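Local coordinates for uncharacterized protein (Bacteroides ovatus, PDB 3P02) that is of unknown function but couples an E-set-clan domain to a BT_3044-like C-terminal domain built largely of antiparallel beta strands, at residues L153-S158 against L185-D190; V212-T217 against Y228-W233; S245-K250 against S270-D275. One frame throughout, in Å; residues are numbered along the deposited sequence.

How the interactions relate
Three contacts follow one another along the chain, none nested in or crossing another. Interaction 1 closes first, over 26 intervening residues, where the chain leaves strand 146-154 of a mixed sheet and turns into the large antiparallel sheet that begins with strand 159-162. Interaction 2 then closes a short hairpin, with ten residues between 212-217 and 228-233, and interaction 3 a longer one, with nineteen residues between 245-250 and 270-275. The last two share a border, since strands 228-234 and 242-255 are neighbours. Aromatic packing joins the set: Phe157 meets both Phe216 and Tyr249, whose hydroxyl reaches Thr217 O.

Interaction 1 of 3, residues L153-S158 against L185-D190; sequences LFNEFS and LNVVTD
Asn155 and Thr189 make the direct hydrogen bond between 153-158 and 185-190: ND2 meets Thr189 O at 2.8 Å with an N-H...O angle of 152°, the acceptor lying almost in the plane of the side-chain amide. With chi1 at 62°, CG stands between the backbone N and the carbonyl carbon, which folds the amide back over its own turn and lets OD1 accept from Phe157 N at 2.8 Å. Both ends of the flat group are thereby held, and its rotation is fixed. The same turn is pinned again by Asn155 N, which donates to Ser158 OG at 2.9 Å. With an alanine here, Thr189 O and Phe157 N would probably lose their mate, and the turn would be less firmly tied to 185-190. Phe157 offers its ring edge to Asp190 O, 3.5 Å from CD2, and a water bridges Glu156 N to that same carbonyl. Toward Leu153 and Leu185 the contact turns apolar. Val187 wedges in, CB against Leu153 CB (3.8 Å) and CG2 against Ser158 CB (3.6 Å), while Leu185 CD2 lies against Phe157 O, a buried carbonyl with no polar partner in the model. An Asx turn within a type I beta turn, Asn155 to Ser158, thus carries the chain from strand 146-154 into the antiparallel sheet of the C-terminal domain.

Interaction 2 of 3, residues V212-T217 against Y228-W233; sequences VFLQFT and YKMKIW
Tyr228 starts the pairing loosely, its CB 4.0 Å from Thr217 O. At Lys229 the grip tightens: its carbonyl oxygen accepts from both Thr217 N and Thr217 OG1, the hydroxyl at 2.7 Å and from above the carbonyl plane. Met230, present as selenomethionine, bends at chi3 (70°) and lays its CE over the centre of the Phe216 ring, 3.5 Å from the centroid, with SE placed obliquely in a Met-aromatic contact; the same methyl touches Leu214 CB. Lys231 faces Gln215 through paired backbone bonds, and its N reaches Gln215 O at 3.1 Å. Ile232 then sets CG1 against Val212 CG1 and Leu214 CD2, each 3.7 Å away. Trp233 closes the run by swinging its indole across the neighbouring strand, CG standing between backbone N and carbonyl carbon (chi1 71°). Phe213 CB sits over the six-membered ring as a CH-pi contact, 3.5 Å from its centroid, whereas the phenyl ring is nearly parallel to the indole but slid aside, and Gln215 CB comes in at the indole edge. Hydrogen-bonded and non-hydrogen-bonded pairs succeed one another here as in a regular antiparallel beta hairpin, which forms the middle of a larger antiparallel sheet.

Interaction 3 of 3, residues S245-K250 against S270-D275; sequences STPTYK and SDIDFD
Ser245 OG donates to Asp271 O at 2.8 Å, approaching from above the carbonyl plane and not on a lone pair. The torsion behind it, chi1 53°, holds the hydroxyl between the serine's own backbone N and carbonyl carbon, and CB of Asp273 lies alongside. Between Ser245 and Asp273 the backbones are joined through a water, which accepts a hydrogen bond from Asp273 N and donates one to Ser245 O; Asp273 also pairs directly with Tyr244. Asp271 itself probably contributes to the irregularity, since its backbone adopts a left-handed conformation (phi 65°, psi 35°), and its CB is turned toward 245-250. Its carboxylate ends beside Thr248, where OD2 is 3.1 Å from OG1, though the hydroxyl could instead serve a different acceptor. Regular geometry returns one residue back. Thr248 and Ser270 form an antiparallel hydrogen-bonded pair, with Thr248 N reaching Ser270 O at 3.0 Å and Ser270 N reaching Thr248 O at 2.8 Å, the latter nearly straight. Between the two polar ends Pro247 supplies the packing, its CA 3.2 Å from Ser270 O and its CB 4.0 Å from Ile272 CG1. The carboxylate of Asp273 looks elsewhere, to a salt bridge with Lys292 and a hydrogen bond from Asn290. Pro247 also packs on Met230 and Ile232 of strand 228-234, and Ile272 on Leu295. The hairpin of strands 242-255 and 262-278 is therefore flanked by strand 228-234 beside its first arm and strand 287-302 beside its second.

Interaction 1 of 3, residues L153-S158 against L185-D190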
loop_
_atom_site.group_PDB
_atom_site.type_symbol
_atom_site.label_atom_id
_atom_site.label_comp_id
_atom_site.label_asym_id
_atom_site.label_seq_id
_atom_site.Cartn_x
_atom_site.Cartn_y
_atom_site.Cartn_z
ATOM N N LEU A 153 -0.464 1.722 3.351
ATOM C CA LEU A 153 -0.023 1.661 4.736
ATOM C C LEU A 153 1.473 1.339 4.792
ATOM O O LEU A 153 1.974 0.584 3.944
ATOM C CB LEU A 153 -0.788 0.552 5.464
ATOM C CG LEU A 153 -2.231 0.864 5.841
ATOM C CD1 LEU A 153 -2.965 -0.430 6.148
ATOM C CD2 LEU A 153 -2.282 1.852 7.002
ATOM N N PHE A 154 2.165 1.858 5.820
ATOM C CA PHE A 154 3.551 1.464 6.010
ATOM C C PHE A 154 3.869 1.473 7.489
ATOM O O PHE A 154 3.203 2.157 8.260
ATOM C CB PHE A 154 4.555 2.335 5.220
ATOM C CG PHE A 154 4.733 3.760 5.699
ATOM C CD1 PHE A 154 3.788 4.734 5.396
ATOM C CD2 PHE A 154 5.880 4.143 6.388
ATOM C CE1 PHE A 154 3.999 6.069 5.741
ATOM C CE2 PHE A 154 6.086 5.478 6.750
ATOM C CZ PHE A 154 5.138 6.438 6.428
ATOM N N ASN A 155 4.849 0.662 7.881
ATOM C CA ASN A 155 5.326 0.727 9.254
ATOM C C ASN A 155 6.864 0.567 9.151
ATOM O O ASN A 155 7.401 0.574 8.041
ATOM C CB ASN A 155 4.623 -0.300 10.158
ATOM C CG ASN A 155 4.852 -1.731 9.753
ATOM O OD1 ASN A 155 5.842 -2.071 9.137
ATOM N ND2 ASN A 155 3.942 -2.609 10.134
ATOM N N GLU A 156 7.577 0.446 10.271
ATOM C CA GLU A 156 9.038 0.317 10.240
ATOM C C GLU A 156 9.506 -0.919 9.472
ATOM O O GLU A 156 10.618 -0.929 8.945
ATOM C CB GLU A 156 9.577 0.235 11.681
ATOM C CG GLU A 156 11.081 0.056 11.765
ATOM C CD GLU A 156 11.677 0.002 13.155
ATOM O OE1 GLU A 156 10.929 0.144 14.148
ATOM O OE2 GLU A 156 12.906 -0.209 13.246
ATOM N N PHE A 157 8.652 -1.943 9.394
ATOM C CA PHE A 157 9.035 -3.257 8.850
ATOM C C PHE A 157 8.371 -3.665 7.574
ATOM O O PHE A 157 8.473 -4.844 7.200
ATOM C CB PHE A 157 8.624 -4.301 9.916
ATOM C CG PHE A 157 9.031 -3.924 11.332
ATOM C CD1 PHE A 157 10.366 -3.961 11.719
ATOM C CD2 PHE A 157 8.077 -3.484 12.257
ATOM C CE1 PHE A 157 10.746 -3.569 13.003
ATOM C CE2 PHE A 157 8.454 -3.121 13.553
ATOM C CZ PHE A 157 9.786 -3.183 13.921
ATOM N N SER A 158 7.663 -2.741 6.912
ATOM C CA SER A 158 6.865 -3.115 5.748
ATOM C C SER A 158 7.507 -2.772 4.413
ATOM O O SER A 158 8.507 -2.068 4.329
ATOM C CB SER A 158 5.501 -2.434 5.838
ATOM O OG SER A 158 5.633 -1.024 5.695
ATOM N N LEU A 185 5.853 -7.042 2.239
ATOM C CA LEU A 185 5.359 -7.232 3.599
ATOM C C LEU A 185 4.247 -6.200 3.781
ATOM O O LEU A 185 4.507 -4.993 3.725
ATOM C CB LEU A 185 6.496 -7.074 4.651
ATOM C CG LEU A 185 7.282 -8.370 4.998
ATOM C CD1 LEU A 185 7.616 -9.222 3.808
ATOM C CD2 LEU A 185 8.491 -8.100 5.917
ATOM N N ASN A 186 3.014 -6.692 3.885
ATOM C CA ASN A 186 1.794 -5.892 4.038
ATOM C C ASN A 186 1.562 -5.608 5.503
ATOM O O ASN A 186 2.005 -6.376 6.347
ATOM C CB ASN A 186 0.642 -6.647 3.429
ATOM C CG ASN A 186 0.977 -7.109 2.032
ATOM O OD1 ASN A 186 1.182 -6.296 1.139
ATOM N ND2 ASN A 186 1.249 -8.402 1.866
ATOM N N VAL A 187 0.868 -4.520 5.811
ATOM C CA VAL A 187 0.692 -4.064 7.182
ATOM C C VAL A 187 -0.564 -4.580 7.881
ATOM O O VAL A 187 -1.658 -4.486 7.332
ATOM C CB VAL A 187 0.695 -2.494 7.164
ATOM C CG1 VAL A 187 0.345 -1.914 8.545
ATOM C CG2 VAL A 187 2.038 -1.946 6.676
ATOM N N VAL A 188 -0.411 -5.008 9.160
ATOM C CA VAL A 188 -1.538 -5.344 10.026
ATOM C C VAL A 188 -1.567 -4.281 11.160
ATOM O O VAL A 188 -2.594 -3.641 11.397
ATOM C CB VAL A 188 -1.454 -6.796 10.573
ATOM C CG1 VAL A 188 -2.718 -7.155 11.354
ATOM C CG2 VAL A 188 -1.231 -7.809 9.425
ATOM N N THR A 189 -0.441 -4.145 11.893
ATOM C CA THR A 189 -0.304 -3.150 12.968
ATOM C C THR A 189 1.053 -2.456 12.800
ATOM O O THR A 189 1.686 -2.601 11.745
ATOM C CB THR A 189 -0.427 -3.818 14.361
ATOM O OG1 THR A 189 0.711 -4.662 14.565
ATOM C CG2 THR A 189 -1.719 -4.614 14.557
ATOM N N ASP A 190 1.545 -1.773 13.842
ATOM C CA ASP A 190 2.873 -1.177 13.719
ATOM C C ASP A 190 3.990 -2.256 13.789
ATOM O O ASP A 190 5.104 -1.972 13.356
ATOM C CB ASP A 190 3.111 -0.093 14.791
ATOM C CG ASP A 190 3.042 -0.558 16.246
ATOM O OD1 ASP A 190 2.524 -1.660 16.496
ATOM O OD2 ASP A 190 3.377 0.243 17.138
HETATM O O HOH W 1 6.485 0.183 13.070
#

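Interaction 2 of 3, residues V212-T217 against Y228-W233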
loop_
_atom_site.group_PDB
_atom_site.type_symbol
_atom_site.label_atom_id
_atom_site.label_comp_id
_atom_site.label_asym_id
_atom_site.label_seq_id
_atom_site.Cartn_x
_atom_site.Cartn_y
_atom_site.Cartn_z
ATOM N N VAL A 212 1.003 -15.386 5.495
ATOM C CA VAL A 212 1.906 -15.791 6.580
ATOM C C VAL A 212 2.237 -14.530 7.353
ATOM O O VAL A 212 2.729 -13.558 6.767
ATOM C CB VAL A 212 3.173 -16.510 6.065
ATOM C CG1 VAL A 212 4.111 -16.807 7.239
ATOM C CG2 VAL A 212 2.799 -17.798 5.323
ATOM N N PHE A 213 1.932 -14.533 8.646
ATOM C CA PHE A 213 2.125 -13.375 9.498
ATOM C C PHE A 213 3.477 -13.409 10.169
ATOM O O PHE A 213 3.961 -14.479 10.554
ATOM C CB PHE A 213 1.035 -13.327 10.570
ATOM C CG PHE A 213 -0.375 -13.123 10.054
ATOM C CD1 PHE A 213 -1.142 -14.208 9.619
ATOM C CD2 PHE A 213 -0.922 -11.849 9.970
ATOM C CE1 PHE A 213 -2.431 -14.012 9.081
ATOM C CE2 PHE A 213 -2.213 -11.653 9.453
ATOM C CZ PHE A 213 -2.961 -12.735 9.022
ATOM N N LEU A 214 4.069 -12.219 10.322
ATOM C CA LEU A 214 5.335 -11.993 11.033
ATOM C C LEU A 214 5.144 -10.925 12.043
ATOM O O LEU A 214 4.587 -9.861 11.705
ATOM C CB LEU A 214 6.471 -11.562 10.066
ATOM C CG LEU A 214 6.938 -12.643 9.072
ATOM C CD1 LEU A 214 7.765 -12.006 7.931
ATOM C CD2 LEU A 214 7.730 -13.755 9.802
ATOM N N GLN A 215 5.618 -11.169 13.260
ATOM C CA GLN A 215 5.565 -10.158 14.310
ATOM C C GLN A 215 6.977 -9.814 14.732
ATOM O O GLN A 215 7.748 -10.715 15.054
ATOM C CB GLN A 215 4.732 -10.644 15.504
ATOM C CG GLN A 215 4.644 -9.631 16.651
ATOM C CD GLN A 215 3.805 -10.165 17.784
ATOM O OE1 GLN A 215 3.015 -11.096 17.618
ATOM N NE2 GLN A 215 3.943 -9.582 18.962
ATOM N N PHE A 216 7.307 -8.522 14.708
ATOM C CA PHE A 216 8.620 -8.023 15.117
ATOM C C PHE A 216 8.534 -7.636 16.581
ATOM O O PHE A 216 7.939 -6.607 16.906
ATOM C CB PHE A 216 8.996 -6.805 14.242
ATOM C CG PHE A 216 9.218 -7.164 12.800
ATOM C CD1 PHE A 216 8.138 -7.301 11.917
ATOM C CD2 PHE A 216 10.497 -7.415 12.319
ATOM C CE1 PHE A 216 8.345 -7.654 10.582
ATOM C CE2 PHE A 216 10.708 -7.735 10.970
ATOM C CZ PHE A 216 9.619 -7.872 10.110
ATOM N N THR A 217 9.080 -8.455 17.467
ATOM C CA THR A 217 8.997 -8.129 18.901
ATOM C C THR A 217 10.116 -7.179 19.308
ATOM O O THR A 217 11.126 -7.052 18.617
ATOM C CB THR A 217 9.099 -9.422 19.779
ATOM O OG1 THR A 217 10.491 -9.780 19.934
ATOM C CG2 THR A 217 8.257 -10.611 19.227
ATOM N N TYR A 228 16.781 -9.860 17.499
ATOM C CA TYR A 228 15.477 -9.732 18.131
ATOM C C TYR A 228 14.560 -10.869 17.725
ATOM O O TYR A 228 14.631 -11.353 16.599
ATOM C CB TYR A 228 14.845 -8.388 17.795
ATOM C CG TYR A 228 15.483 -7.256 18.562
ATOM C CD1 TYR A 228 15.036 -6.913 19.834
ATOM C CD2 TYR A 228 16.602 -6.596 18.062
ATOM C CE1 TYR A 228 15.667 -5.915 20.577
ATOM C CE2 TYR A 228 17.269 -5.630 18.814
ATOM C CZ TYR A 228 16.782 -5.276 20.062
ATOM O OH TYR A 228 17.431 -4.310 20.795
ATOM N N LYS A 229 13.713 -11.297 18.661
ATOM C CA LYS A 229 12.762 -12.394 18.446
ATOM C C LYS A 229 11.596 -11.950 17.552
ATOM O O LYS A 229 11.210 -10.770 17.512
ATOM C CB LYS A 229 12.158 -12.852 19.803
ATOM C CG LYS A 229 13.155 -13.499 20.743
ATOM C CD LYS A 229 12.469 -13.838 22.089
ATOM C CE LYS A 229 13.507 -14.050 23.144
ATOM N NZ LYS A 229 12.864 -14.434 24.424
HETATM N N MSE A 230 11.011 -12.940 16.883
HETATM C CA MSE A 230 9.817 -12.785 16.060
HETATM C C MSE A 230 8.846 -13.895 16.353
HETATM O O MSE A 230 9.205 -14.927 16.947
HETATM C CB MSE A 230 10.188 -12.831 14.576
HETATM C CG MSE A 230 11.147 -11.716 14.189
HETATM SE SE MSE A 230 11.414 -11.670 12.302
HETATM C CE MSE A 230 9.601 -11.041 11.875
ATOM N N LYS A 231 7.604 -13.683 15.922
ATOM C CA LYS A 231 6.584 -14.726 15.867
ATOM C C LYS A 231 6.248 -14.917 14.389
ATOM O O LYS A 231 6.274 -13.949 13.629
ATOM C CB LYS A 231 5.335 -14.365 16.677
ATOM C CG LYS A 231 5.624 -14.325 18.182
ATOM C CD LYS A 231 4.429 -13.854 18.993
ATOM C CE LYS A 231 4.762 -13.728 20.462
ATOM N NZ LYS A 231 3.605 -13.219 21.244
ATOM N N ILE A 232 5.917 -16.136 14.002
ATOM C CA ILE A 232 5.478 -16.457 12.648
ATOM C C ILE A 232 4.269 -17.389 12.756
ATOM O O ILE A 232 4.289 -18.338 13.558
ATOM C CB ILE A 232 6.621 -17.062 11.759
ATOM C CG1 ILE A 232 6.174 -17.097 10.272
ATOM C CG2 ILE A 232 7.082 -18.470 12.279
ATOM C CD1 ILE A 232 7.325 -17.534 9.263
ATOM N N TRP A 233 3.215 -17.134 11.969
ATOM C CA TRP A 233 2.060 -18.016 12.026
ATOM C C TRP A 233 1.169 -17.850 10.800
ATOM O O TRP A 233 1.335 -16.910 10.026
ATOM C CB TRP A 233 1.241 -17.758 13.328
ATOM C CG TRP A 233 0.492 -16.454 13.355
ATOM C CD1 TRP A 233 -0.841 -16.274 13.112
ATOM C CD2 TRP A 233 1.010 -15.158 13.714
ATOM N NE1 TRP A 233 -1.177 -14.947 13.258
ATOM C CE2 TRP A 233 -0.066 -14.240 13.645
ATOM C CE3 TRP A 233 2.264 -14.694 14.156
ATOM C CZ2 TRP A 233 0.074 -12.890 13.997
ATOM C CZ3 TRP A 233 2.425 -13.341 14.423
ATOM C CH2 TRP A 233 1.340 -12.451 14.337
#

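Interaction 3 of 3, residues S245-K250 against S270-D275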
loop_
_atom_site.group_PDB
_atom_site.type_symbol
_atom_site.label_atom_id
_atom_site.label_comp_id
_atom_site.label_asym_id
_atom_site.label_seq_id
_atom_site.Cartn_x
_atom_site.Cartn_y
_atom_site.Cartn_z
ATOM N N SER A 245 11.248 -23.119 13.070
ATOM C CA SER A 245 12.050 -22.204 13.860
ATOM C C SER A 245 11.416 -20.858 13.934
ATOM O O SER A 245 10.837 -20.385 12.947
ATOM C CB SER A 245 13.468 -22.050 13.314
ATOM O OG SER A 245 13.445 -21.698 11.949
ATOM N N THR A 246 11.532 -20.227 15.103
ATOM C CA THR A 246 10.999 -18.867 15.202
ATOM C C THR A 246 12.012 -17.945 14.540
ATOM O O THR A 246 13.222 -17.989 14.841
ATOM C CB THR A 246 10.682 -18.450 16.643
ATOM O OG1 THR A 246 11.863 -18.605 17.404
ATOM C CG2 THR A 246 9.536 -19.245 17.247
ATOM N N PRO A 247 11.559 -17.096 13.594
ATOM C CA PRO A 247 12.528 -16.219 12.917
ATOM C C PRO A 247 13.136 -15.184 13.866
ATOM O O PRO A 247 12.646 -14.951 14.985
ATOM C CB PRO A 247 11.698 -15.545 11.803
ATOM C CG PRO A 247 10.435 -16.338 11.689
ATOM C CD PRO A 247 10.192 -16.898 13.063
ATOM N N THR A 248 14.256 -14.589 13.426
ATOM C CA THR A 248 14.945 -13.516 14.155
ATOM C C THR A 248 15.188 -12.338 13.216
ATOM O O THR A 248 15.141 -12.494 11.987
ATOM C CB THR A 248 16.277 -13.980 14.746
ATOM O OG1 THR A 248 17.156 -14.317 13.660
ATOM C CG2 THR A 248 16.124 -15.131 15.729
ATOM N N TYR A 249 15.449 -11.162 13.772
ATOM C CA TYR A 249 15.784 -10.038 12.903
ATOM C C TYR A 249 16.789 -9.134 13.558
ATOM O O TYR A 249 16.964 -9.132 14.791
ATOM C CB TYR A 249 14.560 -9.224 12.453
ATOM C CG TYR A 249 13.932 -8.365 13.530
ATOM C CD1 TYR A 249 13.135 -8.925 14.522
ATOM C CD2 TYR A 249 14.083 -6.983 13.520
ATOM C CE1 TYR A 249 12.493 -8.132 15.468
ATOM C CE2 TYR A 249 13.446 -6.174 14.472
ATOM C CZ TYR A 249 12.663 -6.758 15.452
ATOM O OH TYR A 249 12.080 -5.985 16.428
ATOM N N LYS A 250 17.453 -8.360 12.702
ATOM C CA LYS A 250 18.389 -7.324 13.097
ATOM C C LYS A 250 18.038 -6.076 12.336
ATOM O O LYS A 250 17.610 -6.145 11.171
ATOM C CB LYS A 250 19.837 -7.732 12.820
ATOM C CG LYS A 250 20.357 -8.865 13.698
ATOM C CD LYS A 250 21.872 -9.065 13.514
ATOM C CE LYS A 250 22.687 -8.074 14.315
ATOM N NZ LYS A 250 24.145 -8.209 14.055
ATOM N N SER A 270 15.980 -13.615 9.529
ATOM C CA SER A 270 16.606 -14.918 9.324
ATOM C C SER A 270 15.822 -16.015 10.011
ATOM O O SER A 270 14.833 -15.737 10.697
ATOM C CB SER A 270 18.047 -14.918 9.843
ATOM O OG SER A 270 18.847 -13.918 9.229
ATOM N N ASP A 271 16.218 -17.270 9.778
ATOM C CA ASP A 271 15.647 -18.419 10.473
ATOM C C ASP A 271 14.160 -18.648 10.156
ATOM O O ASP A 271 13.398 -19.114 11.000
ATOM C CB ASP A 271 15.872 -18.331 12.002
ATOM C CG ASP A 271 17.319 -18.211 12.395
ATOM O OD1 ASP A 271 18.157 -18.897 11.781
ATOM O OD2 ASP A 271 17.622 -17.356 13.225
ATOM N N ILE A 272 13.769 -18.365 8.916
ATOM C CA ILE A 272 12.430 -18.733 8.436
ATOM C C ILE A 272 12.550 -20.165 7.919
ATOM O O ILE A 272 13.450 -20.455 7.133
ATOM C CB ILE A 272 11.927 -17.785 7.331
ATOM C CG1 ILE A 272 11.849 -16.338 7.875
ATOM C CG2 ILE A 272 10.537 -18.254 6.820
ATOM C CD1 ILE A 272 11.597 -15.257 6.716
ATOM N N ASP A 273 11.648 -21.035 8.341
ATOM C CA ASP A 273 11.652 -22.428 7.877
ATOM C C ASP A 273 10.281 -23.008 8.153
ATOM O O ASP A 273 9.962 -23.309 9.303
ATOM C CB ASP A 273 12.763 -23.257 8.558
ATOM C CG ASP A 273 12.952 -24.663 8.008
ATOM O OD1 ASP A 273 12.044 -25.157 7.294
ATOM O OD2 ASP A 273 14.003 -25.262 8.283
ATOM N N PHE A 274 9.442 -23.108 7.106
ATOM C CA PHE A 274 8.121 -23.670 7.330
ATOM C C PHE A 274 7.618 -24.456 6.163
ATOM O O PHE A 274 7.814 -24.078 5.003
ATOM C CB PHE A 274 7.080 -22.579 7.694
ATOM C CG PHE A 274 6.840 -21.533 6.615
ATOM C CD1 PHE A 274 5.886 -21.743 5.609
ATOM C CD2 PHE A 274 7.578 -20.364 6.583
ATOM C CE1 PHE A 274 5.654 -20.776 4.609
ATOM C CE2 PHE A 274 7.322 -19.385 5.606
ATOM C CZ PHE A 274 6.373 -19.609 4.616
ATOM N N ASP A 275 6.862 -25.510 6.481
ATOM C CA ASP A 275 6.125 -26.259 5.490
ATOM C C ASP A 275 4.754 -25.620 5.295
ATOM O O ASP A 275 4.182 -25.072 6.237
ATOM C CB ASP A 275 5.929 -27.732 5.913
ATOM C CG ASP A 275 7.161 -28.597 5.908
ATOM O OD1 ASP A 275 8.168 -28.215 5.236
ATOM O OD2 ASP A 275 7.102 -29.698 6.494
HETATM O O HOH W 2 9.940 -20.174 10.363
#